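Local coordinates for mandelate racemase/muconate lactonizing enzyme, C-terminal domain protein (Paracoccus denitrificans, PDB 4DWD), which binds magnesium and probably acts as a hydro-lyase within the mandelate racemase branch of the enolase superfamily, at residues B[52-55]-B[56-60]; B[212-216]-B[217-221]; B[285-288]-B[289-293]; B[340-344]-B[345-349]. One frame throughout, in Å; residues are numbered along the deposited sequence. Where two conformers were deposited one is given.

In the fold
Contact 1 lies in the N-terminal capping domain, and contacts 2, 3 and 4 in the barrel domain of this enolase-superfamily chain; none touches another. Contact 1 is the most buried, a widened helical turn whose apolar side faces a sheet and another helix. Contacts 2 and 3 both end outer barrel helices with a glycine of positive phi and turn the chain toward a strand, but contact 2 packs an aromatic face under a leucine and contact 3 turns its histidine to another subunit. Contact 4, with several exposed residues, is the one non-helical case: a tight beta turn closed by backbone bonds, with a water bridging the arms farther on, reaching inward through a phenylalanine.

Contact 1: residues B[52-55]-B[56-60]; sequences LGVV and ARDIA
A widened, pi-type turn of helix 49-63 brings Val54 and Val55 against Ile59. Here Val54 O accepts two amides: Asp58 N at 2.9 Å in the usual i to i+4 step, and Ile59 N at 3.2 Å one residue farther on. Val55 O follows suit, taking Ala60 N at 2.8 Å in a nearly straight i to i+5 bond (171°), while its bond from Ile59 N is weak. Just before it the pattern is still alpha-helical, Leu52 O and Gly53 O receiving Ala56 N and Arg57 N. The bulge occurs in the N-terminal capping domain of the enolase superfamily, on a helix whose apolar side, with Leu52, Val55 and Ala60, lies on strand 5-14, while Val54 and Ile59 touch Ala94 of helix 90-110. Within the turn, Ile59 CD1 comes to 4.2 Å from Val54 CG1 and slightly farther from Val55 CG2. Asp58 crosses Val54 at a slant, its OD2 3.7 Å from Val54 CG1. On the outer side the Arg57 chain bends at chi3 (-56°) and folds back along the helix, setting its guanidinium flat over Gly53 O, which stands 3.5 Å from the plane, over its centre; Gly53, without a side chain, lets it come this close. With an alanine in place of Arg57, the Gly53 carbonyl would probably lose its cover and Ile49 of the second subunit one of its packing partners. Glu64, seen to bind calcium in this protein, has its side chain about 4 Å from that of Ala60, though no calcium is bound to this chain.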
ATOM      1  N   LEU B  52     -21.605 -28.653 -23.455  1.00 10.27           N
ATOM      2  CA  LEU B  52     -22.517 -29.781 -23.564  1.00 11.06           C
ATOM      3  C   LEU B  52     -21.780 -31.124 -23.538  1.00 10.74           C
ATOM      4  O   LEU B  52     -22.264 -32.079 -22.924  1.00 11.11           O
ATOM      5  CB  LEU B  52     -23.372 -29.654 -24.825  1.00 11.62           C
ATOM      6  CG  LEU B  52     -24.377 -28.490 -24.855  1.00 10.66           C
ATOM      7  CD1 LEU B  52     -25.073 -28.472 -26.215  1.00 12.31           C
ATOM      8  CD2 LEU B  52     -25.401 -28.579 -23.725  1.00 11.40           C
ATOM      9  N   GLY B  53     -20.612 -31.185 -24.172  1.00 10.74           N
ATOM     10  CA  GLY B  53     -19.767 -32.376 -24.113  1.00 11.95           C
ATOM     11  C   GLY B  53     -19.279 -32.676 -22.701  1.00 11.09           C
ATOM     12  O   GLY B  53     -19.234 -33.836 -22.282  1.00 11.72           O
ATOM     13  N   VAL B  54     -18.928 -31.633 -21.946  1.00 10.75           N
ATOM     14  CA  VAL B  54     -18.509 -31.818 -20.558  1.00 10.44           C
ATOM     15  C   VAL B  54     -19.689 -32.323 -19.722  1.00 11.36           C
ATOM     16  O   VAL B  54     -19.530 -33.220 -18.893  1.00 12.36           O
ATOM     17  CB  VAL B  54     -17.881 -30.521 -19.998  1.00 10.92           C
ATOM     18  CG1 VAL B  54     -17.721 -30.604 -18.487  1.00 13.01           C
ATOM     19  CG2 VAL B  54     -16.527 -30.256 -20.651  1.00 11.68           C
ATOM     20  N   VAL B  55     -20.888 -31.783 -19.955  1.00 10.72           N
ATOM     21  CA  VAL B  55     -22.080 -32.331 -19.282  1.00 11.25           C
ATOM     22  C   VAL B  55     -22.245 -33.832 -19.585  1.00 12.36           C
ATOM     23  O   VAL B  55     -22.352 -34.649 -18.666  1.00 13.21           O
ATOM     24  CB  VAL B  55     -23.365 -31.556 -19.654  1.00 10.95           C
ATOM     25  CG1 VAL B  55     -24.610 -32.223 -19.070  1.00 12.51           C
ATOM     26  CG2 VAL B  55     -23.281 -30.110 -19.170  1.00 11.73           C
ATOM     27  N   ALA B  56     -22.245 -34.188 -20.870  1.00 11.80           N
ATOM     28  CA  ALA B  56     -22.516 -35.567 -21.280  1.00 13.46           C
ATOM     29  C   ALA B  56     -21.447 -36.555 -20.793  1.00 13.53           C
ATOM     30  O   ALA B  56     -21.770 -37.644 -20.317  1.00 14.97           O
ATOM     31  CB  ALA B  56     -22.656 -35.651 -22.793  1.00 14.59           C
ATOM     32  N   ARG B  57     -20.177 -36.177 -20.912  1.00 12.95           N
ATOM     33  CA  ARG B  57     -19.096 -37.116 -20.602  1.00 14.39           C
ATOM     34  C   ARG B  57     -18.730 -37.134 -19.125  1.00 14.80           C
ATOM     35  O   ARG B  57     -18.419 -38.189 -18.568  1.00 14.75           O
ATOM     36  CB  ARG B  57     -17.831 -36.772 -21.390  1.00 15.02           C
ATOM     37  CG  ARG B  57     -17.866 -37.022 -22.885  1.00 21.07           C
ATOM     38  CD  ARG B  57     -16.460 -36.885 -23.468  1.00 24.00           C
ATOM     39  NE  ARG B  57     -15.858 -35.578 -23.176  1.00 19.08           N
ATOM     40  CZ  ARG B  57     -16.119 -34.463 -23.857  1.00 17.89           C
ATOM     41  NH1 ARG B  57     -16.955 -34.481 -24.889  1.00 21.54           N
ATOM     42  NH2 ARG B  57     -15.537 -33.330 -23.513  1.00 14.19           N
ATOM     43  N   ASP B  58     -18.729 -35.958 -18.504  1.00 13.87           N
ATOM     44  CA  ASP B  58     -18.126 -35.807 -17.180  1.00 14.50           C
ATOM     45  C   ASP B  58     -19.139 -35.690 -16.045  1.00 17.02           C
ATOM     46  O   ASP B  58     -18.951 -36.290 -14.976  1.00 21.96           O
ATOM     47  CB  ASP B  58     -17.146 -34.629 -17.157  1.00 15.04           C
ATOM     48  CG  ASP B  58     -16.094 -34.711 -18.252  1.00 16.08           C
ATOM     49  OD1 ASP B  58     -15.624 -35.830 -18.581  1.00 17.18           O
ATOM     50  OD2 ASP B  58     -15.723 -33.654 -18.792  1.00 17.42           O
ATOM     51  N   ILE B  59     -20.206 -34.929 -16.265  1.00 13.92           N
ATOM     52  CA  ILE B  59     -21.142 -34.607 -15.187  1.00 14.12           C
ATOM     53  C   ILE B  59     -22.306 -35.585 -15.102  1.00 14.96           C
ATOM     54  O   ILE B  59     -22.596 -36.115 -14.024  1.00 15.60           O
ATOM     55  CB  ILE B  59     -21.643 -33.152 -15.298  1.00 13.64           C
ATOM     56  CG1 ILE B  59     -20.455 -32.182 -15.283  1.00 13.36           C
ATOM     57  CG2 ILE B  59     -22.620 -32.825 -14.179  1.00 14.34           C
ATOM     58  CD1 ILE B  59     -20.820 -30.752 -15.640  1.00 13.64           C
ATOM     59  N   ALA B  60     -22.967 -35.815 -16.235  1.00 14.34           N
ATOM     60  CA  ALA B  60     -24.137 -36.695 -16.295  1.00 15.22           C
ATOM     61  C   ALA B  60     -23.943 -38.058 -15.603  1.00 15.72           C
ATOM     62  O   ALA B  60     -24.788 -38.435 -14.791  1.00 16.55           O
ATOM     63  CB  ALA B  60     -24.609 -36.866 -17.734  1.00 15.11           C
TER

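Contact 2: residues B[212-216]-B[217-221]; sequences RALED and LGYSW
Leu214 and Tyr219 form the tight side of this helix end: Leu214 CD2 stands over the centre of the Tyr219 ring, 4.0 Å from its centroid and only 12° off the normal, a CH-pi contact. Their CB atoms meet at 3.9 Å. The same two residues close the Schellman motif that ends helix 204-216, Tyr219 N reaching back to Leu214 O at 2.9 Å while Gly218 N bonds to Glu215 O from above the carbonyl plane. Gly218 is the C-prime residue, its positive phi (69°) suiting glycine. Leu217 tucks its CG 3.4 Å from Ala213 O and touches Ala181 of helix 174-188; Tyr219 OH bonds to the backbone of Ala181. The other side is polar and more open: Asp216 is exposed, though Arg212 and Glu215 are held by charge. Arg212 NH1 meets Glu215 OE1 at 2.9 Å, in the guanidinium plane and on the syn lone pair. Glu215 OE2 accepts Asp242 N and Ile243 N, whereas Arg212 NE has a salt bridge to Asp242 OD2 of the fourth subunit. With both oxygens engaged, Glu215 is probably held against rotation and kept ionised, coupling the helix end to a neighbouring loop and, through Arg212, to another subunit.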
ATOM      1  N   ARG B 212     -14.266   9.965 -20.179  1.00  9.08           N
ATOM      2  CA  ARG B 212     -14.508  11.396 -19.963  1.00  9.14           C
ATOM      3  C   ARG B 212     -15.567  11.935 -20.912  1.00  9.36           C
ATOM      4  O   ARG B 212     -16.411  12.741 -20.506  1.00 10.03           O
ATOM      5  CB  ARG B 212     -13.218  12.208 -20.087  1.00  9.16           C
ATOM      6  CG  ARG B 212     -12.195  11.902 -19.005  1.00  9.11           C
ATOM      7  CD  ARG B 212     -12.782  12.020 -17.596  1.00  9.18           C
ATOM      8  NE  ARG B 212     -11.697  11.944 -16.618  1.00  8.83           N
ATOM      9  CZ  ARG B 212     -11.851  11.686 -15.326  1.00  7.86           C
ATOM     10  NH1 ARG B 212     -13.067  11.501 -14.806  1.00  8.65           N
ATOM     11  NH2 ARG B 212     -10.773  11.653 -14.548  1.00  8.31           N
ATOM     12  N   ALA B 213     -15.541  11.485 -22.162  1.00  9.23           N
ATOM     13  CA  ALA B 213     -16.570  11.884 -23.113  1.00 10.27           C
ATOM     14  C   ALA B 213     -17.959  11.386 -22.702  1.00  9.81           C
ATOM     15  O   ALA B 213     -18.962  12.106 -22.836  1.00 11.11           O
ATOM     16  CB  ALA B 213     -16.210  11.423 -24.517  1.00 10.64           C
ATOM     17  N   LEU B 214     -18.021  10.166 -22.160  1.00  9.21           N
ATOM     18  CA  LEU B 214     -19.301   9.626 -21.690  1.00  9.01           C
ATOM     19  C   LEU B 214     -19.803  10.386 -20.454  1.00  9.52           C
ATOM     20  O   LEU B 214     -21.010  10.577 -20.287  1.00  9.73           O
ATOM     21  CB  LEU B 214     -19.192   8.125 -21.384  1.00  8.75           C
ATOM     22  CG  LEU B 214     -18.862   7.244 -22.591  1.00  8.96           C
ATOM     23  CD1 LEU B 214     -18.632   5.822 -22.129  1.00  9.75           C
ATOM     24  CD2 LEU B 214     -19.974   7.282 -23.624  1.00  9.37           C
ATOM     25  N   GLU B 215     -18.879  10.828 -19.591  1.00  9.33           N
ATOM     26  CA  GLU B 215     -19.247  11.661 -18.439  1.00  9.12           C
ATOM     27  C   GLU B 215     -19.841  12.997 -18.888  1.00  9.98           C
ATOM     28  O   GLU B 215     -20.857  13.434 -18.354  1.00 11.91           O
ATOM     29  CB  GLU B 215     -18.041  11.896 -17.529  1.00  9.63           C
ATOM     30  CG  GLU B 215     -17.644  10.637 -16.766  1.00  9.18           C
ATOM     31  CD  GLU B 215     -16.275  10.693 -16.117  1.00  9.32           C
ATOM     32  OE1 GLU B 215     -15.622  11.759 -16.120  1.00 10.81           O
ATOM     33  OE2 GLU B 215     -15.856   9.634 -15.599  1.00  9.42           O
ATOM     34  N   ASP B 216     -19.224  13.609 -19.897  1.00 10.17           N
ATOM     35  CA  ASP B 216     -19.737  14.845 -20.474  1.00 12.36           C
ATOM     36  C   ASP B 216     -21.154  14.640 -21.029  1.00 11.41           C
ATOM     37  O   ASP B 216     -21.978  15.559 -21.002  1.00 13.00           O
ATOM     38  CB  ASP B 216     -18.806  15.338 -21.587  1.00 13.11           C
ATOM     39  CG  ASP B 216     -17.517  15.957 -21.065  1.00 19.39           C
ATOM     40  OD1 ASP B 216     -17.400  16.190 -19.851  1.00 20.98           O
ATOM     41  OD2 ASP B 216     -16.612  16.223 -21.885  1.00 28.18           O
ATOM     42  N   LEU B 217     -21.434  13.427 -21.500  1.00 10.25           N
ATOM     43  CA  LEU B 217     -22.748  13.083 -22.040  1.00 10.07           C
ATOM     44  C   LEU B 217     -23.674  12.485 -20.991  1.00 10.39           C
ATOM     45  O   LEU B 217     -24.750  12.008 -21.330  1.00 11.28           O
ATOM     46  CB  LEU B 217     -22.576  12.097 -23.193  1.00 10.07           C
ATOM     47  CG  LEU B 217     -21.947  12.670 -24.462  1.00 10.21           C
ATOM     48  CD1 LEU B 217     -21.510  11.542 -25.383  1.00 10.67           C
ATOM     49  CD2 LEU B 217     -22.918  13.624 -25.177  1.00 11.43           C
ATOM     50  N   GLY B 218     -23.248  12.462 -19.727  1.00 10.28           N
ATOM     51  CA  GLY B 218     -24.099  12.007 -18.637  1.00 10.59           C
ATOM     52  C   GLY B 218     -24.423  10.528 -18.638  1.00 10.70           C
ATOM     53  O   GLY B 218     -25.408  10.115 -18.036  1.00 10.89           O
ATOM     54  N   TYR B 219     -23.610   9.716 -19.312  1.00 10.04           N
ATOM     55  CA  TYR B 219     -23.864   8.271 -19.301  1.00  9.47           C
ATOM     56  C   TYR B 219     -23.770   7.719 -17.884  1.00 10.47           C
ATOM     57  O   TYR B 219     -23.038   8.261 -17.045  1.00 11.25           O
ATOM     58  CB  TYR B 219     -22.920   7.522 -20.265  1.00  9.42           C
ATOM     59  CG  TYR B 219     -23.431   7.453 -21.699  1.00  9.44           C
ATOM     60  CD1 TYR B 219     -23.736   8.619 -22.418  1.00  9.15           C
ATOM     61  CD2 TYR B 219     -23.601   6.218 -22.338  1.00  8.66           C
ATOM     62  CE1 TYR B 219     -24.220   8.556 -23.719  1.00  9.55           C
ATOM     63  CE2 TYR B 219     -24.079   6.136 -23.645  1.00  9.04           C
ATOM     64  CZ  TYR B 219     -24.384   7.306 -24.335  1.00  9.21           C
ATOM     65  OH  TYR B 219     -24.870   7.204 -25.624  1.00  9.60           O
ATOM     66  N   SER B 220     -24.494   6.628 -17.650  1.00  9.83           N
ATOM     67  CA  SER B 220     -24.600   6.079 -16.301  0.50 11.31           C
ATOM     68  C   SER B 220     -23.561   5.024 -15.960  1.00 11.38           C
ATOM     69  O   SER B 220     -23.073   4.983 -14.831  1.00 13.05           O
ATOM     70  CB  SER B 220     -26.016   5.578 -16.029  0.50 12.28           C
ATOM     71  OG  SER B 220     -26.871   6.688 -15.845  0.50 13.60           O
ATOM     72  N   TRP B 221     -23.196   4.193 -16.923  1.00 10.29           N
ATOM     73  CA  TRP B 221     -22.147   3.203 -16.692  1.00  9.81           C
ATOM     74  C   TRP B 221     -21.410   2.884 -17.947  1.00  9.06           C
ATOM     75  O   TRP B 221     -21.894   3.167 -19.053  1.00  8.88           O
ATOM     76  CB  TRP B 221     -22.659   1.940 -15.979  1.00 10.13           C
ATOM     77  CG  TRP B 221     -23.360   0.891 -16.792  1.00 10.25           C
ATOM     78  CD1 TRP B 221     -22.810  -0.277 -17.317  1.00 11.12           C
ATOM     79  CD2 TRP B 221     -24.774   0.854 -17.151  1.00 10.88           C
ATOM     80  NE1 TRP B 221     -23.773  -1.028 -17.949  1.00 11.12           N
ATOM     81  CE2 TRP B 221     -24.982  -0.398 -17.877  1.00 11.16           C
ATOM     82  CE3 TRP B 221     -25.861   1.692 -16.923  1.00 11.21           C
ATOM     83  CZ2 TRP B 221     -26.231  -0.761 -18.372  1.00 11.45           C
ATOM     84  CZ3 TRP B 221     -27.113   1.311 -17.425  1.00 12.21           C
ATOM     85  CH2 TRP B 221     -27.289   0.115 -18.131  1.00 13.16           C
TER

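Contact 3: residues B[285-288]-B[289-293]; sequences AALA and HAHGV
Leu287 CD1 lies against the imidazole of His291, 3.6 Å from CD2 and 3.9 Å from NE2, one turn along helix 277-291. The carbonyl of the same leucine sits at the ring's edge, in its plane, with Leu287 O 3.4 Å from His291 CD2; it also accepts His291 N at 3.2 Å. The leucine reaches the ring because its CG points opposite the backbone N (chi1 178°). A second, tighter pair closes the helix end: Ala288 CB and Val293 CG2 are 3.5 Å apart, nearer than usual for two carbons, the methyl occupying the slot between backbone N and carbonyl carbon. What brings Val293 back is a nearly straight bond (175°) from its N to Ala288 O, 3.0 Å long, spanning Gly292, whose positive phi turns the chain out of the helix. Farther out, His291 NE2 is hydrogen-bonded to His291 NE2 of the fifth subunit, the rings meeting with planes about 25° apart. A phenylalanine in its place, present in both subunits, is likely to abolish this NE2-to-NE2 hydrogen bond and leave the interface without that polar link. The helix end sits in the beta-alpha-beta unit of strands 267-268 and 294-295: Ala285 and Ala288 rest on Phe295, while His291 and Val293 meet Ile261 of the preceding helix 254-263.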
ATOM      1  N   ALA B 285     -23.800 -12.505  -5.188  1.00 10.31           N
ATOM      2  CA  ALA B 285     -24.568 -11.384  -4.652  1.00 10.24           C
ATOM      3  C   ALA B 285     -24.141 -11.071  -3.218  1.00 10.26           C
ATOM      4  O   ALA B 285     -23.959  -9.910  -2.864  1.00 11.70           O
ATOM      5  CB  ALA B 285     -26.065 -11.674  -4.727  1.00 11.50           C
ATOM      6  N   ALA B 286     -23.925 -12.109  -2.422  1.00  9.58           N
ATOM      7  CA  ALA B 286     -23.475 -11.938  -1.043  1.00 10.14           C
ATOM      8  C   ALA B 286     -22.104 -11.287  -1.007  1.00 10.20           C
ATOM      9  O   ALA B 286     -21.857 -10.400  -0.194  1.00  9.37           O
ATOM     10  CB  ALA B 286     -23.433 -13.280  -0.328  1.00 10.46           C
ATOM     11  N   LEU B 287     -21.211 -11.737  -1.890  1.00  9.62           N
ATOM     12  CA  LEU B 287     -19.875 -11.149  -1.950  1.00  9.47           C
ATOM     13  C   LEU B 287     -19.973  -9.663  -2.304  1.00  9.37           C
ATOM     14  O   LEU B 287     -19.269  -8.835  -1.714  1.00  9.29           O
ATOM     15  CB  LEU B 287     -19.008 -11.892  -2.972  1.00  9.30           C
ATOM     16  CG  LEU B 287     -17.585 -11.355  -3.173  1.00  8.90           C
ATOM     17  CD1 LEU B 287     -16.728 -11.589  -1.926  1.00  9.81           C
ATOM     18  CD2 LEU B 287     -16.950 -12.015  -4.391  1.00 10.34           C
ATOM     19  N   ALA B 288     -20.819  -9.329  -3.287  1.00  9.22           N
ATOM     20  CA  ALA B 288     -20.999  -7.925  -3.668  1.00  9.95           C
ATOM     21  C   ALA B 288     -21.519  -7.104  -2.494  1.00  9.89           C
ATOM     22  O   ALA B 288     -21.047  -5.976  -2.261  1.00 10.76           O
ATOM     23  CB  ALA B 288     -21.947  -7.804  -4.854  1.00 10.56           C
ATOM     24  N   HIS B 289     -22.477  -7.657  -1.751  1.00  9.76           N
ATOM     25  CA  HIS B 289     -23.041  -6.961  -0.575  1.00 10.31           C
ATOM     26  C   HIS B 289     -22.008  -6.773   0.512  1.00  9.84           C
ATOM     27  O   HIS B 289     -21.972  -5.740   1.176  1.00  9.61           O
ATOM     28  CB  HIS B 289     -24.267  -7.708  -0.048  1.00 11.76           C
ATOM     29  CG  HIS B 289     -25.052  -6.940   0.988  1.00 15.90           C
ATOM     30  ND1 HIS B 289     -25.489  -5.691   0.777  1.00 20.42           N
ATOM     31  CD2 HIS B 289     -25.480  -7.299   2.268  1.00 22.53           C
ATOM     32  CE1 HIS B 289     -26.158  -5.257   1.870  1.00 22.28           C
ATOM     33  NE2 HIS B 289     -26.150  -6.241   2.782  1.00 22.48           N
ATOM     34  N   ALA B 290     -21.142  -7.761   0.694  1.00  9.34           N
ATOM     35  CA  ALA B 290     -20.067  -7.668   1.682  1.00  8.84           C
ATOM     36  C   ALA B 290     -19.123  -6.510   1.381  1.00  8.95           C
ATOM     37  O   ALA B 290     -18.593  -5.905   2.299  1.00  8.78           O
ATOM     38  CB  ALA B 290     -19.277  -8.975   1.736  1.00  8.95           C
ATOM     39  N   HIS B 291     -18.918  -6.224   0.091  1.00  9.22           N
ATOM     40  CA  HIS B 291     -17.937  -5.217  -0.358  1.00  9.20           C
ATOM     41  C   HIS B 291     -18.509  -3.895  -0.815  1.00  9.81           C
ATOM     42  O   HIS B 291     -17.755  -2.987  -1.189  1.00 10.96           O
ATOM     43  CB  HIS B 291     -17.057  -5.802  -1.468  1.00  9.50           C
ATOM     44  CG  HIS B 291     -16.028  -6.789  -0.977  1.00  9.34           C
ATOM     45  ND1 HIS B 291     -14.798  -6.408  -0.551  1.00 11.13           N
ATOM     46  CD2 HIS B 291     -16.075  -8.180  -0.862  1.00  8.70           C
ATOM     47  CE1 HIS B 291     -14.098  -7.500  -0.184  1.00 10.04           C
ATOM     48  NE2 HIS B 291     -14.882  -8.583  -0.358  1.00  8.57           N
ATOM     49  N   GLY B 292     -19.836  -3.757  -0.790  1.00  9.84           N
ATOM     50  CA  GLY B 292     -20.471  -2.497  -1.188  1.00 11.63           C
ATOM     51  C   GLY B 292     -20.374  -2.220  -2.678  1.00 11.22           C
ATOM     52  O   GLY B 292     -20.168  -1.087  -3.084  1.00 13.58           O
ATOM     53  N   VAL B 293     -20.506  -3.257  -3.492  1.00 10.38           N
ATOM     54  CA  VAL B 293     -20.472  -3.081  -4.931  1.00 10.37           C
ATOM     55  C   VAL B 293     -21.836  -3.425  -5.520  1.00 10.35           C
ATOM     56  O   VAL B 293     -22.562  -4.282  -4.983  1.00 11.38           O
ATOM     57  CB  VAL B 293     -19.331  -3.878  -5.621  1.00 12.63           C
ATOM     58  CG1 VAL B 293     -17.982  -3.667  -4.945  1.00 12.83           C
ATOM     59  CG2 VAL B 293     -19.642  -5.334  -5.724  1.00 12.81           C
TER

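Contact 4: residues B[340-344]-B[345-349]; sequences AEPVD and GHFAL
Ala340 CB touches Phe347 CE1 at 4.1 Å, opening a short stretch of chain that runs past the phenylalanine before doubling back. Glu341 comes next, its backbone N at the edge of the same ring and near its plane. Glu341 O receives a hydrogen bond from a water, 3.0 Å away, that in turn accepts Ala348 N, so solvent bridges the two arms where they have spread apart; the Glu341 carboxylate is taken up by a salt bridge with Arg333. Pro342 brings its CD near Phe347 CE1 and makes a bent CA-H...O contact with His346 O, 3.3 Å from Pro342 CA. That oxygen also takes Val343 N in the carbonyl plane, at 2.8 Å and nearly straight (171°). Val343 and His346 thus form an antiparallel hydrogen-bonded pair, a single bridge, but the return bond from His346 N to Val343 O (3.0 Å) arrives 60° out of the carbonyl plane. Between them Asp344 and Gly345 fill the central positions of a type I' turn, both with positive phi, which glycine tolerates readily. In one of two conformers His346 tightens the corner: its CG lies beside the backbone N (chi1 -69°), and ND1 donates to Asp344 O at 2.9 Å, the oxygen staying in the ring plane. Strand 346-348 pairs antiparallel with barrel strand 125-132, backbone hydrogen bonds joining Phe347 to Leu126 and, just before the strand, Gly345 to Cys128. Phe347 also packs on Val323 and Leu325 of strand 323-325 and meets His306 of helix 304-314 edge-to-face.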
ATOM      1  N   ALA B 340     -38.705 -14.369 -22.513  1.00 12.74           N
ATOM      2  CA  ALA B 340     -38.636 -12.960 -22.132  1.00 13.94           C
ATOM      3  C   ALA B 340     -39.393 -12.056 -23.101  1.00 15.60           C
ATOM      4  O   ALA B 340     -39.170 -12.095 -24.309  1.00 16.82           O
ATOM      5  CB  ALA B 340     -37.181 -12.519 -22.053  1.00 13.21           C
ATOM      6  N   GLU B 341     -40.279 -11.235 -22.551  1.00 14.27           N
ATOM      7  CA  GLU B 341     -41.092 -10.309 -23.351  1.00 17.12           C
ATOM      8  C   GLU B 341     -41.606  -9.234 -22.407  1.00 18.30           C
ATOM      9  O   GLU B 341     -42.493  -9.496 -21.592  1.00 19.45           O
ATOM     10  CB  GLU B 341     -42.245 -11.052 -24.026  1.00 19.74           C
ATOM     11  CG  GLU B 341     -43.162 -10.212 -24.904  1.00 21.52           C
ATOM     12  CD  GLU B 341     -44.143 -11.077 -25.678  1.00 28.69           C
ATOM     13  OE1 GLU B 341     -43.914 -12.305 -25.778  1.00 28.59           O
ATOM     14  OE2 GLU B 341     -45.147 -10.537 -26.183  1.00 34.89           O
ATOM     15  N   PRO B 342     -41.039  -8.020 -22.497  1.00 17.32           N
ATOM     16  CA  PRO B 342     -41.425  -6.997 -21.527  1.00 17.98           C
ATOM     17  C   PRO B 342     -42.862  -6.506 -21.739  1.00 18.47           C
ATOM     18  O   PRO B 342     -43.355  -6.505 -22.867  1.00 18.93           O
ATOM     19  CB  PRO B 342     -40.426  -5.869 -21.797  1.00 20.16           C
ATOM     20  CG  PRO B 342     -40.040  -6.036 -23.227  1.00 19.47           C
ATOM     21  CD  PRO B 342     -40.100  -7.507 -23.517  1.00 18.27           C
ATOM     22  N   VAL B 343     -43.517  -6.122 -20.645  1.00 17.82           N
ATOM     23  CA  VAL B 343     -44.845  -5.514 -20.672  1.00 19.84           C
ATOM     24  C   VAL B 343     -44.734  -4.221 -19.874  1.00 21.68           C
ATOM     25  O   VAL B 343     -44.322  -4.243 -18.712  1.00 21.85           O
ATOM     26  CB  VAL B 343     -45.898  -6.447 -20.034  1.00 20.89           C
ATOM     27  CG1 VAL B 343     -47.248  -5.750 -19.914  1.00 22.70           C
ATOM     28  CG2 VAL B 343     -46.035  -7.733 -20.836  1.00 21.24           C
ATOM     29  N   ASP B 344     -45.065  -3.091 -20.505  1.00 22.74           N
ATOM     30  CA  ASP B 344     -44.936  -1.776 -19.864  1.00 23.90           C
ATOM     31  C   ASP B 344     -43.537  -1.574 -19.285  1.00 21.70           C
ATOM     32  O   ASP B 344     -43.376  -1.004 -18.196  1.00 23.46           O
ATOM     33  CB  ASP B 344     -46.009  -1.578 -18.775  1.00 23.68           C
ATOM     34  CG  ASP B 344     -47.429  -1.617 -19.325  1.00 31.31           C
ATOM     35  OD1 ASP B 344     -47.623  -1.358 -20.533  1.00 33.49           O
ATOM     36  OD2 ASP B 344     -48.356  -1.904 -18.539  1.00 40.26           O
ATOM     37  N   GLY B 345     -42.537  -2.072 -20.019  1.00 19.95           N
ATOM     38  CA  GLY B 345     -41.127  -1.913 -19.663  1.00 19.57           C
ATOM     39  C   GLY B 345     -40.618  -2.810 -18.546  1.00 18.53           C
ATOM     40  O   GLY B 345     -39.508  -2.599 -18.048  1.00 19.04           O
ATOM     41  N   HIS B 346     -41.414  -3.806 -18.156  1.00 18.54           N
ATOM     42  CA  HIS B 346     -41.087  -4.695 -17.034  0.50 18.33           C
ATOM     43  C   HIS B 346     -41.244  -6.151 -17.380  1.00 17.90           C
ATOM     44  O   HIS B 346     -42.011  -6.503 -18.276  1.00 17.34           O
ATOM     45  CB  HIS B 346     -41.988  -4.386 -15.838  0.50 18.56           C
ATOM     46  CG  HIS B 346     -41.718  -3.047 -15.192  0.50 17.49           C
ATOM     47  ND1 HIS B 346     -42.124  -1.883 -15.736  0.50 18.02           N
ATOM     48  CD2 HIS B 346     -41.080  -2.721 -13.995  0.50 17.15           C
ATOM     49  CE1 HIS B 346     -41.751  -0.864 -14.940  0.50 19.83           C
ATOM     50  NE2 HIS B 346     -41.117  -1.376 -13.874  0.50 18.58           N
ATOM     51  N   PHE B 347     -40.543  -7.007 -16.641  1.00 17.25           N
ATOM     52  CA  PHE B 347     -40.746  -8.460 -16.704  1.00 16.43           C
ATOM     53  C   PHE B 347     -41.628  -8.864 -15.537  1.00 17.21           C
ATOM     54  O   PHE B 347     -41.329  -8.534 -14.385  1.00 16.96           O
ATOM     55  CB  PHE B 347     -39.411  -9.195 -16.605  1.00 15.82           C
ATOM     56  CG  PHE B 347     -38.487  -8.922 -17.757  1.00 14.71           C
ATOM     57  CD1 PHE B 347     -38.837  -9.309 -19.045  1.00 14.68           C
ATOM     58  CD2 PHE B 347     -37.260  -8.292 -17.551  1.00 14.00           C
ATOM     59  CE1 PHE B 347     -37.993  -9.054 -20.119  1.00 15.11           C
ATOM     60  CE2 PHE B 347     -36.399  -8.049 -18.618  1.00 13.58           C
ATOM     61  CZ  PHE B 347     -36.767  -8.429 -19.906  1.00 14.27           C
ATOM     62  N   ALA B 348     -42.716  -9.566 -15.837  1.00 17.33           N
ATOM     63  CA  ALA B 348     -43.611 -10.073 -14.795  1.00 17.71           C
ATOM     64  C   ALA B 348     -43.207 -11.481 -14.389  1.00 18.43           C
ATOM     65  O   ALA B 348     -43.325 -12.425 -15.179  1.00 20.95           O
ATOM     66  CB  ALA B 348     -45.061 -10.047 -15.277  1.00 19.99           C
ATOM     67  N   LEU B 349     -42.729 -11.615 -13.155  1.00 15.81           N
ATOM     68  CA  LEU B 349     -42.344 -12.916 -12.613  1.00 16.89           C
ATOM     69  C   LEU B 349     -43.552 -13.594 -11.966  1.00 16.89           C
ATOM     70  O   LEU B 349     -44.124 -13.075 -11.013  1.00 19.06           O
ATOM     71  CB  LEU B 349     -41.210 -12.737 -11.595  1.00 17.45           C
ATOM     72  CG  LEU B 349     -40.637 -13.962 -10.877  1.00 16.26           C
ATOM     73  CD1 LEU B 349     -40.179 -15.017 -11.867  1.00 17.72           C
ATOM     74  CD2 LEU B 349     -39.480 -13.498 -10.017  1.00 14.79           C
TER
HETATM   75  O   HOH W   1     -43.147 -10.185 -18.738  1.00 21.68           O